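Local coordinates for uncharacterized protein (Treponema denticola ATCC 35404, PDB 6R9N) that acts as a chemotaxis sensor of iron(II) and oxygen, using a diiron site in a metallo-beta-lactamase-like fold that stabilises an iron-peroxy species, at residues 9-14 / 160-165; 37-42 / 46-51; 166-171 / 235-240; 221-224 / 228-231. All coordinates share one frame; numbering follows the deposited sequence.

Interaction 1 of 4, residues 9-14 / 160-165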
loop_
_atom_site.group_PDB
_atom_site.type_symbol
_atom_site.label_atom_id
_atom_site.label_comp_id
_atom_site.label_asym_id
_atom_site.label_seq_id
_atom_site.Cartn_x
_atom_site.Cartn_y
_atom_site.Cartn_z
ATOM N N VAL A 9 -21.830 -9.378 14.486
ATOM C CA VAL A 9 -22.658 -8.418 15.205
ATOM C C VAL A 9 -23.397 -7.584 14.173
ATOM O O VAL A 9 -22.771 -6.849 13.395
ATOM C CB VAL A 9 -21.812 -7.504 16.103
ATOM C CG1 VAL A 9 -22.661 -6.354 16.642
ATOM C CG2 VAL A 9 -21.137 -8.307 17.229
ATOM N N VAL A 10 -24.723 -7.645 14.205
ATOM C CA VAL A 10 -25.549 -6.923 13.242
ATOM C C VAL A 10 -25.638 -5.467 13.654
ATOM O O VAL A 10 -26.072 -5.155 14.767
ATOM C CB VAL A 10 -26.946 -7.547 13.135
ATOM C CG1 VAL A 10 -27.838 -6.709 12.220
ATOM C CG2 VAL A 10 -26.830 -8.976 12.618
ATOM N N LEU A 11 -25.218 -4.570 12.752
ATOM C CA LEU A 11 -25.254 -3.132 12.996
ATOM C C LEU A 11 -26.529 -2.481 12.495
ATOM O O LEU A 11 -26.949 -1.457 13.041
ATOM C CB LEU A 11 -24.081 -2.447 12.293
ATOM C CG LEU A 11 -22.700 -2.945 12.711
ATOM C CD1 LEU A 11 -21.637 -2.153 11.967
ATOM C CD2 LEU A 11 -22.589 -2.808 14.240
ATOM N N TYR A 12 -27.135 -3.048 11.458
ATOM C CA TYR A 12 -28.345 -2.521 10.846
ATOM C C TYR A 12 -29.107 -3.700 10.277
ATOM O O TYR A 12 -28.511 -4.658 9.776
ATOM C CB TYR A 12 -28.072 -1.497 9.709
ATOM C CG TYR A 12 -29.333 -1.159 8.915
ATOM C CD1 TYR A 12 -29.771 -1.985 7.869
ATOM C CD2 TYR A 12 -30.095 -0.033 9.222
ATOM C CE1 TYR A 12 -30.948 -1.701 7.153
ATOM C CE2 TYR A 12 -31.279 0.271 8.499
ATOM C CZ TYR A 12 -31.685 -0.576 7.468
ATOM O OH TYR A 12 -32.844 -0.311 6.754
ATOM N N GLU A 13 -30.433 -3.596 10.300
ATOM C CA GLU A 13 -31.264 -4.704 9.856
ATOM C C GLU A 13 -32.596 -4.147 9.394
ATOM O O GLU A 13 -33.125 -3.228 10.022
ATOM C CB GLU A 13 -31.451 -5.725 10.989
ATOM C CG GLU A 13 -32.680 -6.590 10.886
ATOM C CD GLU A 13 -33.907 -5.928 11.490
ATOM O OE1 GLU A 13 -35.013 -6.126 10.944
ATOM O OE2 GLU A 13 -33.762 -5.198 12.497
ATOM N N ASP A 14 -33.063 -4.610 8.240
ATOM C CA ASP A 14 -34.488 -4.572 7.917
ATOM C C ASP A 14 -34.813 -5.882 7.216
ATOM O O ASP A 14 -33.966 -6.779 7.125
ATOM C CB ASP A 14 -34.876 -3.325 7.107
ATOM C CG ASP A 14 -34.174 -3.242 5.759
ATOM O OD1 ASP A 14 -34.133 -4.247 5.007
ATOM O OD2 ASP A 14 -33.650 -2.152 5.460
ATOM N N SER A 160 -28.504 1.508 5.032
ATOM C CA SER A 160 -28.194 1.627 6.454
ATOM C C SER A 160 -27.642 3.000 6.820
ATOM O O SER A 160 -27.599 3.343 8.006
ATOM C CB SER A 160 -27.197 0.540 6.864
ATOM O OG SER A 160 -25.992 0.681 6.116
ATOM N N ARG A 161 -27.163 3.768 5.842
ATOM C CA ARG A 161 -26.392 4.990 6.100
ATOM C C ARG A 161 -25.118 4.716 6.907
ATOM O O ARG A 161 -24.676 5.548 7.701
ATOM C CB ARG A 161 -27.256 6.057 6.768
ATOM C CG ARG A 161 -28.367 6.517 5.829
ATOM C CD ARG A 161 -29.328 7.446 6.494
ATOM N NE ARG A 161 -28.700 8.706 6.829
ATOM C CZ ARG A 161 -29.296 9.647 7.549
ATOM N NH1 ARG A 161 -28.660 10.779 7.819
ATOM N NH2 ARG A 161 -30.534 9.451 7.994
ATOM N N ILE A 162 -24.497 3.561 6.671
ATOM C CA ILE A 162 -23.196 3.238 7.260
ATOM C C ILE A 162 -22.130 3.436 6.186
ATOM O O ILE A 162 -22.279 2.949 5.057
ATOM C CB ILE A 162 -23.155 1.802 7.812
ATOM C CG1 ILE A 162 -24.190 1.610 8.934
ATOM C CG2 ILE A 162 -21.741 1.463 8.313
ATOM C CD1 ILE A 162 -24.404 0.159 9.336
ATOM N N LEU A 163 -21.082 4.185 6.521
ATOM C CA LEU A 163 -19.914 4.342 5.671
ATOM C C LEU A 163 -18.807 3.430 6.186
ATOM O O LEU A 163 -18.283 3.639 7.292
ATOM C CB LEU A 163 -19.444 5.797 5.664
ATOM C CG LEU A 163 -18.123 6.064 4.937
ATOM C CD1 LEU A 163 -18.271 5.808 3.441
ATOM C CD2 LEU A 163 -17.630 7.483 5.187
ATOM N N PHE A 164 -18.431 2.431 5.389
ATOM C CA PHE A 164 -17.177 1.722 5.639
ATOM C C PHE A 164 -16.035 2.586 5.103
ATOM O O PHE A 164 -16.021 2.936 3.922
ATOM C CB PHE A 164 -17.184 0.348 4.972
ATOM C CG PHE A 164 -15.823 -0.304 4.900
ATOM C CD1 PHE A 164 -15.182 -0.741 6.051
ATOM C CD2 PHE A 164 -15.194 -0.492 3.677
ATOM C CE1 PHE A 164 -13.917 -1.333 5.991
ATOM C CE2 PHE A 164 -13.929 -1.090 3.606
ATOM C CZ PHE A 164 -13.296 -1.512 4.762
ATOM N N SER A 165 -15.083 2.945 5.962
ATOM C CA SER A 165 -14.170 4.040 5.657
ATOM C C SER A 165 -12.728 3.590 5.414
ATOM O O SER A 165 -11.851 4.439 5.270
ATOM C CB SER A 165 -14.209 5.070 6.793
ATOM O OG SER A 165 -13.858 4.462 8.031
#
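The backbone of S160 lies over one face of the Y12 ring, its CA 3.8 Å from the ring centroid and 14° off the ring normal, a CH-pi contact. Beside it the CB of S160 reaches the base of the ring, 3.4 Å from Y12 CG. Y12 is set for this by its first torsion: CG stands opposite the backbone N (chi1 169°), which lays the ring broadside against the 160-165 turn. The other half of the contact is aliphatic. I162 extends its CD1 across to the chain opposite, where it meets L11 CB and Y12 CB, each at 4.0 Å, so one methyl fills the angle between two successive residues.

That L11 and Y12 both present their CB atoms to I162 is consistent with a classic beta bulge, in which both residues face F19 of the neighbouring strand 17-21; F19 also packs on S160 and I162. On the other side, S160 OG accepts from I162 N at 3.3 Å in an ST turn and is hydrogen-bonded to D157. A small residue with a hydroxyl suits this place, since its carbon atoms lie flat on the ring while its oxygen serves the turn. R159 forms a salt bridge with D14, near the phenol end of Y12.

Strand 9-13 is an edge strand of the seven-stranded sheet and strand 162-164 belongs to the six-stranded one, so the contact joins the two sheets of the sandwich. No hydrogen bond crosses between the segments, which implies that their cohesion rests on dispersion and the weak CH-pi attraction.

Interaction 2 of 4, residues 37-42 / 46-51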
loop_
_atom_site.group_PDB
_atom_site.type_symbol
_atom_site.label_atom_id
_atom_site.label_comp_id
_atom_site.label_asym_id
_atom_site.label_seq_id
_atom_site.Cartn_x
_atom_site.Cartn_y
_atom_site.Cartn_z
ATOM N N GLN A 37 -13.659 -6.745 9.746
ATOM C CA GLN A 37 -14.262 -7.255 8.517
ATOM C C GLN A 37 -15.762 -7.033 8.559
ATOM O O GLN A 37 -16.388 -7.178 9.613
ATOM C CB GLN A 37 -13.996 -8.752 8.328
ATOM C CG GLN A 37 -12.584 -9.105 7.949
ATOM C CD GLN A 37 -11.672 -9.028 9.147
ATOM O OE1 GLN A 37 -10.621 -8.376 9.110
ATOM N NE2 GLN A 37 -12.085 -9.667 10.239
ATOM N N TYR A 38 -16.345 -6.698 7.412
ATOM C CA TYR A 38 -17.767 -6.403 7.360
ATOM C C TYR A 38 -18.459 -7.216 6.274
ATOM O O TYR A 38 -17.841 -7.653 5.301
ATOM C CB TYR A 38 -18.010 -4.912 7.150
ATOM C CG TYR A 38 -17.427 -4.059 8.257
ATOM C CD1 TYR A 38 -18.151 -3.788 9.424
ATOM C CD2 TYR A 38 -16.145 -3.523 8.137
ATOM C CE1 TYR A 38 -17.613 -2.999 10.430
ATOM C CE2 TYR A 38 -15.602 -2.733 9.133
ATOM C CZ TYR A 38 -16.330 -2.471 10.267
ATOM O OH TYR A 38 -15.759 -1.678 11.232
ATOM N N LEU A 39 -19.751 -7.452 6.489
ATOM C CA LEU A 39 -20.581 -8.193 5.552
ATOM C C LEU A 39 -21.886 -7.436 5.378
ATOM O O LEU A 39 -22.486 -6.990 6.363
ATOM C CB LEU A 39 -20.848 -9.620 6.042
ATOM C CG LEU A 39 -21.823 -10.487 5.237
ATOM C CD1 LEU A 39 -21.203 -10.893 3.911
ATOM C CD2 LEU A 39 -22.222 -11.738 6.038
ATOM N N ILE A 40 -22.288 -7.248 4.128
ATOM C CA ILE A 40 -23.620 -6.774 3.782
ATOM C C ILE A 40 -24.381 -7.938 3.171
ATOM O O ILE A 40 -23.849 -8.647 2.311
ATOM C CB ILE A 40 -23.562 -5.573 2.831
ATOM C CG1 ILE A 40 -22.933 -4.384 3.558
ATOM C CG2 ILE A 40 -24.952 -5.234 2.312
ATOM C CD1 ILE A 40 -22.344 -3.345 2.635
ATOM N N VAL A 41 -25.602 -8.168 3.654
ATOM C CA VAL A 41 -26.503 -9.176 3.110
ATOM C C VAL A 41 -27.723 -8.442 2.582
ATOM O O VAL A 41 -28.263 -7.565 3.264
ATOM C CB VAL A 41 -26.900 -10.218 4.179
ATOM C CG1 VAL A 41 -27.938 -11.205 3.634
ATOM C CG2 VAL A 41 -25.674 -10.957 4.693
ATOM N N ASP A 42 -28.138 -8.778 1.365
ATOM C CA ASP A 42 -29.219 -8.065 0.686
ATOM C C ASP A 42 -30.000 -9.097 -0.117
ATOM O O ASP A 42 -29.454 -9.704 -1.047
ATOM C CB ASP A 42 -28.678 -6.946 -0.213
ATOM C CG ASP A 42 -29.743 -5.943 -0.607
ATOM O OD1 ASP A 42 -30.476 -6.197 -1.592
ATOM O OD2 ASP A 42 -29.856 -4.892 0.058
ATOM N N GLY A 46 -24.549 -11.640 -0.665
ATOM C CA GLY A 46 -23.538 -11.073 0.217
ATOM C C GLY A 46 -22.575 -10.124 -0.481
ATOM O O GLY A 46 -22.281 -10.275 -1.667
ATOM N N VAL A 47 -22.095 -9.132 0.267
ATOM C CA VAL A 47 -21.018 -8.239 -0.153
ATOM C C VAL A 47 -20.001 -8.222 0.983
ATOM O O VAL A 47 -20.342 -7.858 2.114
ATOM C CB VAL A 47 -21.521 -6.812 -0.453
ATOM C CG1 VAL A 47 -20.355 -5.888 -0.805
ATOM C CG2 VAL A 47 -22.592 -6.819 -1.558
ATOM N N LEU A 48 -18.776 -8.646 0.695
ATOM C CA LEU A 48 -17.731 -8.779 1.705
ATOM C C LEU A 48 -16.784 -7.589 1.645
ATOM O O LEU A 48 -16.226 -7.298 0.585
ATOM C CB LEU A 48 -16.964 -10.081 1.480
ATOM C CG LEU A 48 -16.032 -10.607 2.566
ATOM C CD1 LEU A 48 -16.740 -10.657 3.929
ATOM C CD2 LEU A 48 -15.527 -11.993 2.149
ATOM N N LEU A 49 -16.557 -6.937 2.792
ATOM C CA LEU A 49 -15.711 -5.748 2.854
ATOM C C LEU A 49 -14.377 -6.059 3.530
ATOM O O LEU A 49 -14.348 -6.497 4.688
ATOM C CB LEU A 49 -16.413 -4.614 3.601
ATOM C CG LEU A 49 -17.781 -4.143 3.121
ATOM C CD1 LEU A 49 -18.116 -2.792 3.699
ATOM C CD2 LEU A 49 -17.834 -4.081 1.621
ATOM N N ASP A 50 -13.274 -5.770 2.816
ATOM C CA ASP A 50 -11.886 -5.895 3.268
ATOM C C ASP A 50 -11.686 -7.148 4.108
ATOM O O ASP A 50 -11.412 -7.072 5.313
ATOM C CB ASP A 50 -11.463 -4.652 4.050
ATOM C CG ASP A 50 -11.134 -3.488 3.136
ATOM O OD1 ASP A 50 -11.512 -3.555 1.936
ATOM O OD2 ASP A 50 -10.496 -2.511 3.605
ATOM N N PRO A 51 -11.846 -8.322 3.505
ATOM C CA PRO A 51 -11.763 -9.569 4.256
ATOM C C PRO A 51 -10.343 -10.004 4.567
ATOM O O PRO A 51 -10.163 -11.094 5.116
ATOM C CB PRO A 51 -12.433 -10.558 3.297
ATOM C CG PRO A 51 -11.962 -10.070 1.944
ATOM C CD PRO A 51 -11.854 -8.564 2.050
HETATM O O HOH W 1 -10.106 -6.172 7.148
#
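L48 sets its CG opposite the backbone N (chi1 -167°), which tips its CD1 back over the opposing strand, 3.5 Å from Y38 O, in the antiparallel beta hairpin formed by strands 38-42 and 46-49. L39, its partner on this face, has the same first torsion. The other face carries Y38 and L49, where the backbone pairing places Y38 CB 3.9 Å from L49 CB. On that face I40 and V47 form the next pair, and I40 CD1 extends to within 4.4 Å of L49 CD1.

Backbone bonds set the register. The I40–V47 pair is held in both directions, by I40 N to V47 O at 2.9 Å and by V47 N to I40 O. At the Y38–L49 pair the bond from L49 N to Y38 O is firm, whereas that from Y38 N to L49 O is long and weak. Beta-branched and leucine side chains suit these buried positions because the hairpin lies inside the larger sheet, with strand 17-21 beside one arm and strand 73-77 beside the other. The face of L39 and L48 packs on I64 of helix 57-65; on the Y38 face, F164 of the other sheet meets the tyrosine ring, whose hydroxyl is hydrogen-bonded to P223 O. This is sandwich packing characteristic of the metallo-beta-lactamase fold.

Past the paired strands, the carboxylate of D50 is hydrogen-bonded to S79, its side chain about 7 Å from a bound iron. Q37 sets CG opposite its carbonyl carbon (chi1 -73°), which brings Q37 CG to 3.5 Å from D50 O.

Interaction 3 of 4, residues 166-171 / 235-240. With FE (Fe (III) ion), chain D; FE (Fe (III) ion), chain C; PER (peroxide ion), chain E; O (oxygen atom), chain F.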
loop_
_atom_site.group_PDB
_atom_site.type_symbol
_atom_site.label_atom_id
_atom_site.label_comp_id
_atom_site.label_asym_id
_atom_site.label_seq_id
_atom_site.Cartn_x
_atom_site.Cartn_y
_atom_site.Cartn_z
ATOM N N GLY A 166 -12.462 2.288 5.353
ATOM C CA GLY A 166 -11.093 1.845 5.158
ATOM C C GLY A 166 -10.224 2.234 6.338
ATOM O O GLY A 166 -10.597 2.047 7.494
ATOM N N ASP A 167 -9.029 2.753 6.050
ATOM C CA ASP A 167 -8.128 3.183 7.122
ATOM C C ASP A 167 -8.578 4.476 7.794
ATOM O O ASP A 167 -7.998 4.861 8.811
ATOM C CB ASP A 167 -6.709 3.380 6.588
ATOM C CG ASP A 167 -5.980 2.079 6.366
ATOM O OD1 ASP A 167 -6.361 1.056 6.969
ATOM O OD2 ASP A 167 -5.021 2.080 5.570
ATOM N N ILE A 168 -9.540 5.195 7.218
ATOM C CA ILE A 168 -9.958 6.460 7.802
ATOM C C ILE A 168 -10.779 6.187 9.060
ATOM O O ILE A 168 -11.723 5.386 9.051
ATOM C CB ILE A 168 -10.718 7.294 6.759
ATOM C CG1 ILE A 168 -9.787 7.580 5.575
ATOM C CG2 ILE A 168 -11.208 8.607 7.351
ATOM C CD1 ILE A 168 -10.498 7.971 4.293
ATOM N N GLY A 169 -10.390 6.819 10.164
ATOM C CA GLY A 169 -10.972 6.536 11.456
ATOM C C GLY A 169 -10.316 5.392 12.195
ATOM O O GLY A 169 -10.688 5.125 13.341
ATOM N N ALA A 170 -9.324 4.733 11.589
ATOM C CA ALA A 170 -8.735 3.546 12.190
ATOM C C ALA A 170 -8.108 3.870 13.536
ATOM O O ALA A 170 -7.448 4.898 13.704
ATOM C CB ALA A 170 -7.675 2.948 11.267
ATOM N N ALA A 171 -8.298 2.966 14.488
ATOM C CA ALA A 171 -7.547 2.961 15.734
ATOM C C ALA A 171 -6.539 1.822 15.646
ATOM O O ALA A 171 -6.892 0.705 15.251
ATOM C CB ALA A 171 -8.481 2.790 16.939
ATOM N N ASN A 235 -20.048 13.119 14.021
ATOM C CA ASN A 235 -19.737 14.546 14.027
ATOM C C ASN A 235 -18.412 14.817 14.720
ATOM O O ASN A 235 -17.606 15.624 14.244
ATOM C CB ASN A 235 -20.853 15.331 14.709
ATOM C CG ASN A 235 -21.984 15.647 13.771
ATOM O OD1 ASN A 235 -21.800 15.688 12.552
ATOM N ND2 ASN A 235 -23.179 15.855 14.329
ATOM N N ASN A 236 -18.191 14.184 15.868
ATOM C CA ASN A 236 -16.959 14.421 16.606
ATOM C C ASN A 236 -15.752 14.058 15.754
ATOM O O ASN A 236 -14.815 14.846 15.622
ATOM C CB ASN A 236 -16.962 13.610 17.899
ATOM C CG ASN A 236 -17.777 14.262 18.998
ATOM O OD1 ASN A 236 -18.141 15.436 18.910
ATOM N ND2 ASN A 236 -18.046 13.508 20.053
ATOM N N PHE A 237 -15.781 12.879 15.133
ATOM C CA PHE A 237 -14.650 12.458 14.318
ATOM C C PHE A 237 -14.448 13.395 13.131
ATOM O O PHE A 237 -13.332 13.867 12.874
ATOM C CB PHE A 237 -14.841 11.018 13.835
ATOM C CG PHE A 237 -13.772 10.589 12.884
ATOM C CD1 PHE A 237 -12.507 10.265 13.356
ATOM C CD2 PHE A 237 -13.993 10.596 11.526
ATOM C CE1 PHE A 237 -11.510 9.906 12.486
ATOM C CE2 PHE A 237 -12.995 10.246 10.654
ATOM C CZ PHE A 237 -11.747 9.897 11.135
ATOM N N LEU A 238 -15.524 13.682 12.398
ATOM C CA LEU A 238 -15.409 14.544 11.223
ATOM C C LEU A 238 -14.871 15.923 11.591
ATOM O O LEU A 238 -14.014 16.469 10.883
ATOM C CB LEU A 238 -16.763 14.667 10.527
ATOM C CG LEU A 238 -17.318 13.354 9.984
ATOM C CD1 LEU A 238 -18.635 13.551 9.236
ATOM C CD2 LEU A 238 -16.276 12.706 9.098
ATOM N N ASN A 239 -15.349 16.500 12.701
ATOM C CA ASN A 239 -14.859 17.819 13.104
ATOM C C ASN A 239 -13.371 17.773 13.412
ATOM O O ASN A 239 -12.606 18.642 12.967
ATOM C CB ASN A 239 -15.634 18.333 14.323
ATOM C CG ASN A 239 -17.076 18.674 13.998
ATOM O OD1 ASN A 239 -17.451 18.823 12.826
ATOM N ND2 ASN A 239 -17.901 18.799 15.039
ATOM N N TRP A 240 -12.936 16.739 14.138
ATOM C CA TRP A 240 -11.524 16.603 14.482
ATOM C C TRP A 240 -10.662 16.435 13.229
ATOM O O TRP A 240 -9.608 17.070 13.094
ATOM C CB TRP A 240 -11.346 15.425 15.434
ATOM C CG TRP A 240 -9.927 15.024 15.652
ATOM C CD1 TRP A 240 -9.033 15.596 16.511
ATOM C CD2 TRP A 240 -9.238 13.940 15.019
ATOM N NE1 TRP A 240 -7.825 14.937 16.450
ATOM C CE2 TRP A 240 -7.924 13.918 15.540
ATOM C CE3 TRP A 240 -9.603 12.985 14.062
ATOM C CZ2 TRP A 240 -6.983 12.976 15.143
ATOM C CZ3 TRP A 240 -8.666 12.056 13.663
ATOM C CH2 TRP A 240 -7.368 12.058 14.201
HETATM FE FE FE D . -3.627 0.758 4.738
HETATM FE FE FE C . -5.352 -0.871 7.244
HETATM O O1 PER E . -3.464 0.310 7.797
HETATM O O2 PER E . -2.548 0.889 6.766
HETATM O O O F . -4.571 -1.008 5.322
#
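F237 and I168 meet with their side chains at about a right angle, the methyl CG2 of I168 lying at the edge of the phenyl ring, near its plane and 4.0 Å from CZ. The ring reaches this far because its CG stands opposite the backbone N (chi1 174°), sending the phenyl outward from helix 232-242 toward the loop. Its leading atom, CZ, is also 3.5 Å from G169 CA. Glycine suits that spot because, at a phi of 87°, a CB would be jammed against the carbonyl O of I168; the ring is close by as well.

G169 lies in a type II beta turn from D167 to A170, closed by A170 N bonding to D167 O at 3.1 Å. In this metallo-beta-lactamase-like fold the turn carries the bridging aspartate: D167 OD1 binds one iron at 2.2 Å and D167 OD2 the other at 2.1 Å. Its carboxylate thus spans the two metals alongside the oxygen atom and the peroxide. D84, Q224 and H225 complete the protein ligands of the iron on OD1, and H80, D82 and H148 those of the iron on OD2. Around the turn, H196 is hydrogen-bonded to G169 N and Y229 to G169 O, while W209 packs against I168.

Interaction 4 of 4, residues 221-224 / 228-231. With FE (Fe (III) ion), chain C.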
loop_
_atom_site.group_PDB
_atom_site.type_symbol
_atom_site.label_atom_id
_atom_site.label_comp_id
_atom_site.label_asym_id
_atom_site.label_seq_id
_atom_site.Cartn_x
_atom_site.Cartn_y
_atom_site.Cartn_z
ATOM N N ILE A 221 -19.663 5.584 10.986
ATOM C CA ILE A 221 -18.411 5.435 10.262
ATOM C C ILE A 221 -17.709 4.205 10.825
ATOM O O ILE A 221 -17.311 4.193 11.997
ATOM C CB ILE A 221 -17.532 6.694 10.374
ATOM C CG1 ILE A 221 -18.211 7.861 9.645
ATOM C CG2 ILE A 221 -16.130 6.427 9.811
ATOM C CD1 ILE A 221 -17.483 9.200 9.733
ATOM N N ALA A 222 -17.554 3.172 9.988
ATOM C CA ALA A 222 -17.001 1.892 10.419
ATOM C C ALA A 222 -15.643 1.680 9.771
ATOM O O ALA A 222 -15.578 1.352 8.579
ATOM C CB ALA A 222 -17.943 0.743 10.063
ATOM N N PRO A 223 -14.551 1.823 10.508
ATOM C CA PRO A 223 -13.221 1.730 9.912
ATOM C C PRO A 223 -12.721 0.291 9.825
ATOM O O PRO A 223 -13.297 -0.646 10.385
ATOM C CB PRO A 223 -12.354 2.562 10.875
ATOM C CG PRO A 223 -13.015 2.359 12.226
ATOM C CD PRO A 223 -14.508 2.130 11.953
ATOM N N GLN A 224 -11.622 0.138 9.099
ATOM C CA GLN A 224 -10.972 -1.149 8.936
ATOM C C GLN A 224 -10.191 -1.568 10.182
ATOM O O GLN A 224 -9.761 -2.723 10.261
ATOM C CB GLN A 224 -10.063 -1.082 7.694
ATOM C CG GLN A 224 -9.683 -2.408 7.085
ATOM C CD GLN A 224 -8.184 -2.560 6.986
ATOM O OE1 GLN A 224 -7.466 -1.600 6.649
ATOM N NE2 GLN A 224 -7.689 -3.768 7.276
ATOM N N ILE A 228 -16.332 1.515 16.052
ATOM C CA ILE A 228 -17.182 2.197 15.077
ATOM C C ILE A 228 -17.696 3.502 15.670
ATOM O O ILE A 228 -18.055 3.560 16.851
ATOM C CB ILE A 228 -18.352 1.270 14.666
ATOM C CG1 ILE A 228 -17.826 0.067 13.879
ATOM C CG2 ILE A 228 -19.431 2.041 13.870
ATOM C CD1 ILE A 228 -18.617 -1.207 14.076
ATOM N N TYR A 229 -17.750 4.553 14.849
ATOM C CA TYR A 229 -18.323 5.835 15.253
ATOM C C TYR A 229 -19.803 5.868 14.901
ATOM O O TYR A 229 -20.177 5.579 13.759
ATOM C CB TYR A 229 -17.597 6.996 14.553
ATOM C CG TYR A 229 -16.087 6.946 14.691
ATOM C CD1 TYR A 229 -15.311 6.154 13.847
ATOM C CD2 TYR A 229 -15.439 7.692 15.659
ATOM C CE1 TYR A 229 -13.930 6.105 13.975
ATOM C CE2 TYR A 229 -14.062 7.651 15.795
ATOM C CZ TYR A 229 -13.313 6.848 14.953
ATOM O OH TYR A 229 -11.944 6.784 15.101
ATOM N N LYS A 230 -20.651 6.185 15.878
ATOM C CA LYS A 230 -22.071 6.348 15.600
ATOM C C LYS A 230 -22.586 7.595 16.305
ATOM O O LYS A 230 -21.973 8.096 17.252
ATOM C CB LYS A 230 -22.891 5.098 15.960
ATOM C CG LYS A 230 -23.154 4.876 17.430
ATOM C CD LYS A 230 -24.204 3.767 17.612
ATOM C CE LYS A 230 -24.196 3.180 19.029
ATOM N NZ LYS A 230 -24.531 4.154 20.103
ATOM N N ASP A 231 -23.676 8.139 15.760
ATOM C CA ASP A 231 -24.427 9.278 16.322
ATOM C C ASP A 231 -23.491 10.475 16.470
ATOM O O ASP A 231 -22.784 10.816 15.510
ATOM C CB ASP A 231 -25.095 8.822 17.613
ATOM C CG ASP A 231 -26.084 7.703 17.393
ATOM O OD1 ASP A 231 -26.644 7.607 16.280
ATOM O OD2 ASP A 231 -26.285 6.909 18.336
HETATM FE FE FE C . -5.352 -0.871 7.244
#
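Two backbone hydrogen bonds join I221 and Y229: I221 N gives to Y229 O at 2.8 Å, and Y229 N returns to I221 O at 2.9 Å. They make a hydrogen-bonded antiparallel pair, the one bridge of a short beta hairpin at the edge of the six-stranded sheet. I221 O has a second neighbour, Y229 CD1, which sets the edge of the tyrosine ring 3.4 Å away with the oxygen in the ring plane.

The side chains of this pair lie on one face, where I221 CG2 packs 4.1 Å from Y229 CD1. Farther along the same ring, P223 CG approaches CE1. I228 packs next to Y229: its CG2, opposite the backbone N, touches I221 O, while CG1 swings to 3.9 Å from A222 CB. Alanine suits that position, because its small methyl packs against I228 CG1 and Y38 of the other sheet. The hydroxyl of Y229 is hydrogen-bonded to G169 O, and its ring meets F237.

Two residues on from A222, Q224 bends at chi2 and binds one iron through OE1 at 2.3 Å. P223 precedes this ligand and the paired strands flank it in sequence, so the amide oxygen probably reaches the metal from a well-held backbone.

In the fold
Interactions 2, 3 and 4 are buried, whereas interaction 1 is partly buried, at an edge strand of the seven-stranded sheet. Interactions 2 and 4 are hairpins held by backbone hydrogen bonds, one in each sheet; interactions 1 and 3 have none across them and rely on ring and methyl packing. Strand 162-164 of interaction 1 pairs with 221-222 of interaction 4 through L163 O and A222 N, 2.8 Å apart, and its F164 packs on the hairpin of interaction 2. Interactions 3 and 4 share one iron, with D167 and Q224 as ligands, and G166 O lies 2.7 Å from Q224 N, a probable hydrogen bond between the two loops.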